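Aminotransferase TlmJ (Streptoalloteichus hindustanus, PDB 5UID) probably catalyses pyridoxal 5'-phosphate-dependent transamination, as a member of the DegT/DnrJ/EryC1 aminotransferase family. Local coordinates at residues A[50-61]-A[194-205]; A[132-140]-A[296-304]. All blocks are in the same frame, centred on the assembly; numbering follows the deposited sequence.

Contact 1 of 2, residues A[50-61]-A[194-205]; sequences VGAEQVVSVSCC and GGMLCFRDPELA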
loop_
_atom_site.group_PDB
_atom_site.type_symbol
_atom_site.label_atom_id
_atom_site.label_comp_id
_atom_site.label_asym_id
_atom_site.label_seq_id
_atom_site.Cartn_x
_atom_site.Cartn_y
_atom_site.Cartn_z
ATOM N N VAL A 50 15.424 -2.815 19.819
ATOM C CA VAL A 50 14.464 -1.902 20.421
ATOM C C VAL A 50 13.263 -2.705 20.908
ATOM O O VAL A 50 13.165 -3.914 20.698
ATOM C CB VAL A 50 14.013 -0.795 19.446
ATOM C CG1 VAL A 50 15.202 0.050 19.016
ATOM C CG2 VAL A 50 13.320 -1.406 18.234
ATOM N N GLY A 51 12.344 -2.007 21.568
ATOM C CA GLY A 51 11.138 -2.647 22.047
ATOM C C GLY A 51 10.121 -2.849 20.939
ATOM O O GLY A 51 10.055 -2.092 19.970
ATOM N N ALA A 52 9.311 -3.899 21.095
ATOM C CA ALA A 52 8.274 -4.180 20.108
ATOM C C ALA A 52 7.247 -3.056 20.033
ATOM O O ALA A 52 6.651 -2.829 18.974
ATOM C CB ALA A 52 7.590 -5.509 20.433
ATOM N N GLU A 53 7.041 -2.335 21.138
ATOM C CA GLU A 53 6.061 -1.256 21.170
ATOM C C GLU A 53 6.448 -0.085 20.277
ATOM O O GLU A 53 5.572 0.689 19.880
ATOM C CB GLU A 53 5.874 -0.763 22.604
ATOM C CG GLU A 53 7.169 -0.295 23.250
ATOM C CD GLU A 53 6.952 0.344 24.604
ATOM O OE1 GLU A 53 5.784 0.442 25.038
ATOM O OE2 GLU A 53 7.951 0.749 25.235
ATOM N N GLN A 54 7.734 0.068 19.962
ATOM C CA GLN A 54 8.203 1.193 19.165
ATOM C C GLN A 54 8.045 0.977 17.668
ATOM O O GLN A 54 8.230 1.925 16.896
ATOM C CB GLN A 54 9.676 1.466 19.468
ATOM C CG GLN A 54 9.982 1.747 20.923
ATOM C CD GLN A 54 11.457 1.991 21.155
ATOM O OE1 GLN A 54 12.193 1.085 21.543
ATOM N NE2 GLN A 54 11.900 3.220 20.911
ATOM N N VAL A 55 7.711 -0.234 17.241
ATOM C CA VAL A 55 7.795 -0.628 15.843
ATOM C C VAL A 55 6.389 -0.835 15.296
ATOM O O VAL A 55 5.532 -1.428 15.962
ATOM C CB VAL A 55 8.656 -1.897 15.701
ATOM C CG1 VAL A 55 8.964 -2.162 14.270
ATOM C CG2 VAL A 55 9.945 -1.734 16.479
ATOM N N VAL A 56 6.149 -0.328 14.087
ATOM C CA VAL A 56 4.834 -0.374 13.452
ATOM C C VAL A 56 5.008 -0.805 12.001
ATOM O O VAL A 56 5.709 -0.139 11.228
ATOM C CB VAL A 56 4.107 0.979 13.519
ATOM C CG1 VAL A 56 2.736 0.870 12.868
ATOM C CG2 VAL A 56 3.986 1.464 14.964
ATOM N N SER A 57 4.359 -1.905 11.628
ATOM C CA SER A 57 4.380 -2.374 10.250
ATOM C C SER A 57 3.492 -1.494 9.378
ATOM O O SER A 57 2.408 -1.080 9.795
ATOM C CB SER A 57 3.910 -3.828 10.180
ATOM O OG SER A 57 3.870 -4.296 8.843
ATOM N N VAL A 58 3.963 -1.201 8.162
ATOM C CA VAL A 58 3.220 -0.392 7.200
ATOM C C VAL A 58 3.328 -1.033 5.822
ATOM O O VAL A 58 4.043 -2.016 5.618
ATOM C CB VAL A 58 3.706 1.074 7.152
ATOM C CG1 VAL A 58 3.310 1.808 8.428
ATOM C CG2 VAL A 58 5.211 1.135 6.935
ATOM N N SER A 59 2.602 -0.449 4.863
ATOM C CA SER A 59 2.483 -1.057 3.541
ATOM C C SER A 59 3.784 -0.953 2.751
ATOM O O SER A 59 4.117 -1.857 1.978
ATOM C CB SER A 59 1.337 -0.405 2.768
ATOM O OG SER A 59 1.547 0.991 2.648
ATOM N N CYS A 60 4.521 0.140 2.918
ATOM C CA CYS A 60 5.773 0.344 2.197
ATOM C C CYS A 60 6.524 1.492 2.859
ATOM O O CYS A 60 6.001 2.174 3.743
ATOM C CB CYS A 60 5.526 0.631 0.713
ATOM S SG CYS A 60 4.622 2.157 0.393
ATOM N N CYS A 61 7.765 1.701 2.409
ATOM C CA CYS A 61 8.598 2.736 3.014
ATOM C C CYS A 61 8.103 4.129 2.652
ATOM O O CYS A 61 8.098 5.032 3.498
ATOM C CB CYS A 61 10.052 2.562 2.586
ATOM S SG CYS A 61 11.201 3.728 3.369
ATOM N N GLY A 194 6.350 -3.970 1.370
ATOM C CA GLY A 194 6.330 -3.933 2.817
ATOM C C GLY A 194 7.167 -2.814 3.398
ATOM O O GLY A 194 8.202 -2.442 2.838
ATOM N N GLY A 195 6.719 -2.266 4.529
ATOM C CA GLY A 195 7.452 -1.213 5.196
ATOM C C GLY A 195 7.466 -1.435 6.694
ATOM O O GLY A 195 6.763 -2.297 7.228
HETATM N N MSE A 196 8.279 -0.632 7.365
HETATM C CA MSE A 196 8.370 -0.694 8.813
HETATM C C MSE A 196 8.733 0.671 9.373
HETATM O O MSE A 196 9.560 1.385 8.810
HETATM C CB MSE A 196 9.400 -1.738 9.246
HETATM C CG MSE A 196 9.379 -2.045 10.734
HETATM SE SE MSE A 196 7.904 -3.207 11.277
HETATM C CE MSE A 196 8.556 -4.876 10.513
ATOM N N LEU A 197 8.098 1.034 10.482
ATOM C CA LEU A 197 8.385 2.273 11.188
ATOM C C LEU A 197 8.946 1.958 12.567
ATOM O O LEU A 197 8.531 0.990 13.208
ATOM C CB LEU A 197 7.127 3.131 11.326
ATOM C CG LEU A 197 6.659 3.872 10.078
ATOM C CD1 LEU A 197 5.265 4.426 10.295
ATOM C CD2 LEU A 197 7.634 4.988 9.743
ATOM N N CYS A 198 9.895 2.775 13.015
ATOM C CA CYS A 198 10.420 2.687 14.371
ATOM C C CYS A 198 10.449 4.083 14.972
ATOM O O CYS A 198 11.041 5.000 14.393
ATOM C CB CYS A 198 11.820 2.066 14.399
ATOM S SG CYS A 198 12.506 1.878 16.064
ATOM N N PHE A 199 9.812 4.240 16.126
ATOM C CA PHE A 199 9.708 5.526 16.797
ATOM C C PHE A 199 10.465 5.489 18.114
ATOM O O PHE A 199 10.369 4.516 18.870
ATOM C CB PHE A 199 8.245 5.898 17.056
ATOM C CG PHE A 199 7.440 6.087 15.807
ATOM C CD1 PHE A 199 6.801 5.014 15.211
ATOM C CD2 PHE A 199 7.324 7.340 15.227
ATOM C CE1 PHE A 199 6.060 5.187 14.059
ATOM C CE2 PHE A 199 6.584 7.518 14.075
ATOM C CZ PHE A 199 5.952 6.441 13.489
ATOM N N ARG A 200 11.223 6.550 18.383
ATOM C CA ARG A 200 11.837 6.690 19.698
ATOM C C ARG A 200 10.774 6.909 20.767
ATOM O O ARG A 200 10.902 6.418 21.894
ATOM C CB ARG A 200 12.840 7.840 19.683
ATOM C CG ARG A 200 14.047 7.632 20.583
ATOM C CD ARG A 200 15.328 7.833 19.791
ATOM N NE ARG A 200 16.169 8.891 20.339
ATOM C CZ ARG A 200 17.459 8.744 20.623
ATOM N NH1 ARG A 200 18.059 7.584 20.396
ATOM N NH2 ARG A 200 18.152 9.759 21.123
ATOM N N ASP A 201 9.708 7.630 20.420
ATOM C CA ASP A 201 8.614 7.895 21.345
ATOM C C ASP A 201 7.546 6.822 21.187
ATOM O O ASP A 201 6.956 6.708 20.104
ATOM C CB ASP A 201 8.019 9.268 21.078
ATOM C CG ASP A 201 6.879 9.612 22.020
ATOM O OD1 ASP A 201 6.714 8.930 23.053
ATOM O OD2 ASP A 201 6.143 10.575 21.721
ATOM N N PRO A 202 7.262 6.024 22.220
ATOM C CA PRO A 202 6.209 5.006 22.082
ATOM C C PRO A 202 4.826 5.594 21.865
ATOM O O PRO A 202 4.007 4.979 21.170
ATOM C CB PRO A 202 6.294 4.231 23.405
ATOM C CG PRO A 202 6.918 5.189 24.363
ATOM C CD PRO A 202 7.893 5.991 23.550
ATOM N N GLU A 203 4.534 6.764 22.440
ATOM C CA GLU A 203 3.229 7.379 22.215
ATOM C C GLU A 203 3.050 7.787 20.758
ATOM O O GLU A 203 1.932 7.733 20.234
ATOM C CB GLU A 203 3.039 8.585 23.135
ATOM C CG GLU A 203 2.756 8.219 24.587
ATOM C CD GLU A 203 2.446 9.430 25.447
ATOM O OE1 GLU A 203 2.671 10.567 24.981
ATOM O OE2 GLU A 203 1.974 9.247 26.591
ATOM N N LEU A 204 4.133 8.192 20.091
ATOM C CA LEU A 204 4.036 8.506 18.671
ATOM C C LEU A 204 3.808 7.249 17.842
ATOM O O LEU A 204 3.139 7.306 16.802
ATOM C CB LEU A 204 5.296 9.237 18.209
ATOM C CG LEU A 204 5.181 9.958 16.866
ATOM C CD1 LEU A 204 3.975 10.886 16.873
ATOM C CD2 LEU A 204 6.457 10.730 16.562
ATOM N N ALA A 205 4.344 6.109 18.287
ATOM C CA ALA A 205 4.053 4.843 17.623
ATOM C C ALA A 205 2.582 4.471 17.768
ATOM O O ALA A 205 1.984 3.910 16.841
ATOM C CB ALA A 205 4.944 3.735 18.184
HETATM O O HOH W 1 3.860 2.536 21.572
HETATM O O HOH W 2 6.001 -5.098 7.126
#
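Val-55 and the selenomethionine Met-196 meet on one face of a strand pair, with Val-55 CG1 3.3 Å from the selenium atom SE of Met-196. The Met-196 chain leaves with CG anti to its backbone N (chi1 -170°) and then bends twice. These bends bring SE back over the neighbouring strand, where it also lies near CA of Ser-57. Helix 35-48 lies against this face, with Phe-40 and Phe-44 touching Met-196. Further along the same face, Val-50 CG2 packs on SG of Cys-198.

The other face carries Val-56, Val-58 and Leu-197. Val-58 and Leu-197 cross at about a right angle, CG1 of the valine 3.8 Å from CD1 of the leucine. Val-56 CG2 reaches the methyl CB of Ala-205.

Strands 55-58 and 195-199 are antiparallel and form one end of the seven-stranded mixed sheet of the PLP-dependent aminotransferase fold. Val-56 and Leu-197 are a hydrogen-bonded pair. Val-58 pairs likewise with Gly-195, whose CA lies close to Cys-60, the N-cap residue of helix 61-72.

Just before strand 55-58, the extended Gln-54 side chain donates from NE2 to O of Phe-199 at 2.9 Å, a bent bond (139°). Its OE1 accepts from N of Gly-51 on a lone pair in the carbonyl plane, which fixes the amide rotation. At the opposite end, the backbone N of Cys-61 bonds the cofactor phosphate of the modified lysine at position 187.

Contact 2 of 2, residues A[132-140]-A[296-304]; sequences LHYGGYPGD and HTSSYYFYW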
loop_
_atom_site.group_PDB
_atom_site.type_symbol
_atom_site.label_atom_id
_atom_site.label_comp_id
_atom_site.label_asym_id
_atom_site.label_seq_id
_atom_site.Cartn_x
_atom_site.Cartn_y
_atom_site.Cartn_z
ATOM N N LEU A 132 19.371 9.282 4.539
ATOM C CA LEU A 132 19.513 7.861 4.264
ATOM C C LEU A 132 20.955 7.443 4.532
ATOM O O LEU A 132 21.800 8.253 4.924
ATOM C CB LEU A 132 19.079 7.523 2.833
ATOM C CG LEU A 132 19.623 8.289 1.624
ATOM C CD1 LEU A 132 21.029 7.842 1.235
ATOM C CD2 LEU A 132 18.667 8.134 0.448
ATOM N N HIS A 133 21.228 6.161 4.325
ATOM C CA HIS A 133 22.542 5.571 4.565
ATOM C C HIS A 133 23.005 4.982 3.238
ATOM O O HIS A 133 22.796 3.795 2.977
ATOM C CB HIS A 133 22.476 4.515 5.669
ATOM C CG HIS A 133 21.588 4.893 6.814
ATOM N ND1 HIS A 133 20.270 4.497 6.896
ATOM C CD2 HIS A 133 21.827 5.638 7.920
ATOM C CE1 HIS A 133 19.737 4.977 8.005
ATOM N NE2 HIS A 133 20.660 5.673 8.644
ATOM N N TYR A 134 23.643 5.812 2.410
ATOM C CA TYR A 134 23.842 5.467 1.007
ATOM C C TYR A 134 24.576 4.144 0.857
ATOM O O TYR A 134 25.675 3.963 1.394
ATOM C CB TYR A 134 24.603 6.573 0.278
ATOM C CG TYR A 134 24.659 6.317 -1.211
ATOM C CD1 TYR A 134 23.636 6.743 -2.046
ATOM C CD2 TYR A 134 25.716 5.613 -1.777
ATOM C CE1 TYR A 134 23.675 6.496 -3.407
ATOM C CE2 TYR A 134 25.762 5.360 -3.135
ATOM C CZ TYR A 134 24.738 5.803 -3.944
ATOM O OH TYR A 134 24.784 5.554 -5.296
ATOM N N GLY A 135 23.957 3.222 0.122
ATOM C CA GLY A 135 24.535 1.924 -0.148
ATOM C C GLY A 135 24.649 1.006 1.044
ATOM O O GLY A 135 25.175 -0.105 0.898
ATOM N N GLY A 136 24.159 1.417 2.212
ATOM C CA GLY A 136 24.360 0.699 3.447
ATOM C C GLY A 136 25.376 1.335 4.372
ATOM O O GLY A 136 25.402 1.006 5.564
ATOM N N TYR A 137 26.213 2.225 3.853
ATOM C CA TYR A 137 27.152 2.971 4.683
ATOM C C TYR A 137 26.380 3.935 5.571
ATOM O O TYR A 137 25.629 4.772 5.052
ATOM C CB TYR A 137 28.140 3.747 3.820
ATOM C CG TYR A 137 29.314 2.953 3.294
ATOM C CD1 TYR A 137 29.140 1.698 2.728
ATOM C CD2 TYR A 137 30.601 3.481 3.339
ATOM C CE1 TYR A 137 30.219 0.978 2.238
ATOM C CE2 TYR A 137 31.681 2.772 2.852
ATOM C CZ TYR A 137 31.487 1.521 2.302
ATOM O OH TYR A 137 32.567 0.814 1.817
ATOM N N PRO A 138 26.521 3.860 6.895
ATOM C CA PRO A 138 25.812 4.821 7.755
ATOM C C PRO A 138 26.251 6.259 7.554
ATOM O O PRO A 138 25.439 7.175 7.735
ATOM C CB PRO A 138 26.131 4.324 9.169
ATOM C CG PRO A 138 26.473 2.876 8.998
ATOM C CD PRO A 138 27.166 2.788 7.672
ATOM N N GLY A 139 27.509 6.492 7.190
ATOM C CA GLY A 139 27.960 7.848 6.934
ATOM C C GLY A 139 28.173 8.637 8.217
ATOM O O GLY A 139 28.586 8.105 9.247
ATOM N N ASP A 140 27.876 9.932 8.141
ATOM C CA ASP A 140 28.009 10.843 9.279
ATOM C C ASP A 140 26.773 10.831 10.170
ATOM O O ASP A 140 26.393 11.864 10.731
ATOM C CB ASP A 140 28.298 12.252 8.773
ATOM C CG ASP A 140 29.139 13.057 9.742
ATOM O OD1 ASP A 140 29.768 12.444 10.630
ATOM O OD2 ASP A 140 29.171 14.300 9.616
ATOM N N HIS A 296 31.659 0.883 11.877
ATOM C CA HIS A 296 30.525 0.873 10.964
ATOM C C HIS A 296 30.439 -0.466 10.248
ATOM O O HIS A 296 31.455 -1.019 9.818
ATOM C CB HIS A 296 30.635 1.994 9.925
ATOM C CG HIS A 296 30.532 3.371 10.499
ATOM N ND1 HIS A 296 30.236 4.476 9.729
ATOM C CD2 HIS A 296 30.693 3.827 11.764
ATOM C CE1 HIS A 296 30.216 5.552 10.494
ATOM N NE2 HIS A 296 30.488 5.186 11.734
ATOM N N THR A 297 29.220 -0.981 10.121
ATOM C CA THR A 297 28.935 -2.159 9.318
ATOM C C THR A 297 27.913 -1.786 8.253
ATOM O O THR A 297 27.016 -0.975 8.499
ATOM C CB THR A 297 28.408 -3.321 10.173
ATOM O OG1 THR A 297 27.186 -2.933 10.816
ATOM C CG2 THR A 297 29.430 -3.712 11.229
ATOM N N SER A 298 28.060 -2.370 7.069
ATOM C CA SER A 298 27.207 -2.055 5.936
ATOM C C SER A 298 26.274 -3.220 5.633
ATOM O O SER A 298 26.569 -4.376 5.948
ATOM C CB SER A 298 28.044 -1.725 4.694
ATOM O OG SER A 298 27.217 -1.470 3.569
ATOM N N SER A 299 25.135 -2.894 5.025
ATOM C CA SER A 299 24.257 -3.903 4.452
ATOM C C SER A 299 24.680 -4.306 3.045
ATOM O O SER A 299 24.162 -5.298 2.519
ATOM C CB SER A 299 22.814 -3.392 4.430
ATOM O OG SER A 299 22.378 -3.036 5.731
ATOM N N TYR A 300 25.605 -3.559 2.436
ATOM C CA TYR A 300 26.089 -3.805 1.078
ATOM C C TYR A 300 24.929 -3.826 0.080
ATOM O O TYR A 300 24.669 -4.816 -0.604
ATOM C CB TYR A 300 26.920 -5.092 1.019
ATOM C CG TYR A 300 28.128 -5.033 1.927
ATOM C CD1 TYR A 300 29.323 -4.479 1.490
ATOM C CD2 TYR A 300 28.062 -5.499 3.231
ATOM C CE1 TYR A 300 30.426 -4.410 2.324
ATOM C CE2 TYR A 300 29.155 -5.435 4.071
ATOM C CZ TYR A 300 30.334 -4.890 3.613
ATOM O OH TYR A 300 31.424 -4.823 4.450
ATOM N N TYR A 301 24.233 -2.691 0.013
ATOM C CA TYR A 301 23.108 -2.516 -0.898
ATOM C C TYR A 301 23.549 -2.004 -2.264
ATOM O O TYR A 301 23.040 -2.467 -3.290
ATOM C CB TYR A 301 22.080 -1.563 -0.281
ATOM C CG TYR A 301 20.827 -1.394 -1.111
ATOM C CD1 TYR A 301 20.099 -2.499 -1.532
ATOM C CD2 TYR A 301 20.367 -0.130 -1.464
ATOM C CE1 TYR A 301 18.953 -2.354 -2.291
ATOM C CE2 TYR A 301 19.218 0.025 -2.219
ATOM C CZ TYR A 301 18.517 -1.090 -2.631
ATOM O OH TYR A 301 17.376 -0.944 -3.388
ATOM N N PHE A 302 24.481 -1.053 -2.297
ATOM C CA PHE A 302 25.083 -0.562 -3.527
ATOM C C PHE A 302 26.572 -0.876 -3.534
ATOM O O PHE A 302 27.235 -0.843 -2.492
ATOM C CB PHE A 302 24.925 0.961 -3.689
ATOM C CG PHE A 302 23.508 1.426 -3.831
ATOM C CD1 PHE A 302 22.574 0.675 -4.522
ATOM C CD2 PHE A 302 23.115 2.637 -3.281
ATOM C CE1 PHE A 302 21.273 1.120 -4.655
ATOM C CE2 PHE A 302 21.813 3.084 -3.407
ATOM C CZ PHE A 302 20.892 2.325 -4.096
ATOM N N TYR A 303 27.099 -1.167 -4.719
ATOM C CA TYR A 303 28.537 -1.096 -4.966
ATOM C C TYR A 303 28.738 -0.042 -6.048
ATOM O O TYR A 303 28.601 -0.330 -7.241
ATOM C CB TYR A 303 29.124 -2.442 -5.374
ATOM C CG TYR A 303 30.635 -2.421 -5.353
ATOM C CD1 TYR A 303 31.336 -2.730 -4.194
ATOM C CD2 TYR A 303 31.361 -2.058 -6.480
ATOM C CE1 TYR A 303 32.716 -2.699 -4.165
ATOM C CE2 TYR A 303 32.742 -2.022 -6.459
ATOM C CZ TYR A 303 33.414 -2.343 -5.297
ATOM O OH TYR A 303 34.788 -2.313 -5.269
ATOM N N TRP A 304 29.052 1.179 -5.630
ATOM C CA TRP A 304 29.166 2.311 -6.539
ATOM C C TRP A 304 30.631 2.571 -6.865
ATOM O O TRP A 304 31.477 2.618 -5.967
ATOM C CB TRP A 304 28.520 3.561 -5.937
ATOM C CG TRP A 304 29.194 4.086 -4.695
ATOM C CD1 TRP A 304 30.046 5.149 -4.615
ATOM C CD2 TRP A 304 29.061 3.577 -3.361
ATOM N NE1 TRP A 304 30.451 5.334 -3.316
ATOM C CE2 TRP A 304 29.863 4.382 -2.526
ATOM C CE3 TRP A 304 28.342 2.520 -2.791
ATOM C CZ2 TRP A 304 29.967 4.163 -1.153
ATOM C CZ3 TRP A 304 28.448 2.302 -1.427
ATOM C CH2 TRP A 304 29.254 3.121 -0.624
HETATM O O HOH W 3 27.950 -1.124 1.169
HETATM O O HOH W 4 29.695 4.700 6.976
#
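Trp-304 meets two tyrosines of the loop 132-140, one over its face and one at its edge. Tyr-134 turns its edge to the indole face, with CE2 3.8 Å from CD2 of Trp-304 and the planes at 83°. The indole in turn points its own edge at Tyr-137. Its CH2 stands over the face of that ring, 3.6 Å from CD1 of Tyr-137. Both pairs are T-shaped. Phe-302 completes the aromatic cluster by placing CD2 over a face of Tyr-134, 3.6 Å from CZ of that tyrosine, with the two rings oblique at 50°. Trp-304 holds CG between its backbone N and carbonyl carbon (chi1 65°), which turns the indole toward the loop.

Gly-135 CA comes within 3.5 Å of Phe-302 CD2, and Gly-136 lies against OG of Ser-298. Both glycines have positive phi. Gly-135 O accepts from N of Tyr-301 at 2.9 Å, and more weakly from N of Phe-302. A water also donates to this oxygen. OG of Ser-298 accepts from N of Tyr-300, forming an ST turn that shapes the bend. A second water joins N of Gly-139 to ND1 of His-296, in the plane of the imidazole.

The tyrosine hydroxyls are anchored farther out, Tyr-134 on O of Arg-329 and Tyr-137 on O of Pro-290. The loop follows strand 126-132 of the large sheet and leads into helix 141-151. Strand 296-297 pairs with strand 166-167, strand 303-306 pairs with strand 355-358, and helix 249-280 packs against Tyr-300 and Tyr-303.

After helices 16-28 and 35-48 the chain forms strand 55-58, an outermost strand of the seven-stranded sheet within this chain. It then adds strands 79-83, 100-104 (the other edge) and 126-132, and enters the loop that follows. Contact 1 closes when strand 195-199 returns beside strand 55-58, a loop of 132 intervening residues. The long helix 249-280 follows. Contact 2 closes only at 296-304, after 155 residues. The two closures cross rather than nest, because 132-140 lies inside the first loop and 194-205 inside the second. Contact 1 completes the sheet edge beside the cofactor. Contact 2 ties the end of strand 126-132 to both small sheets. Their centres are 22 Å apart, and they do not touch.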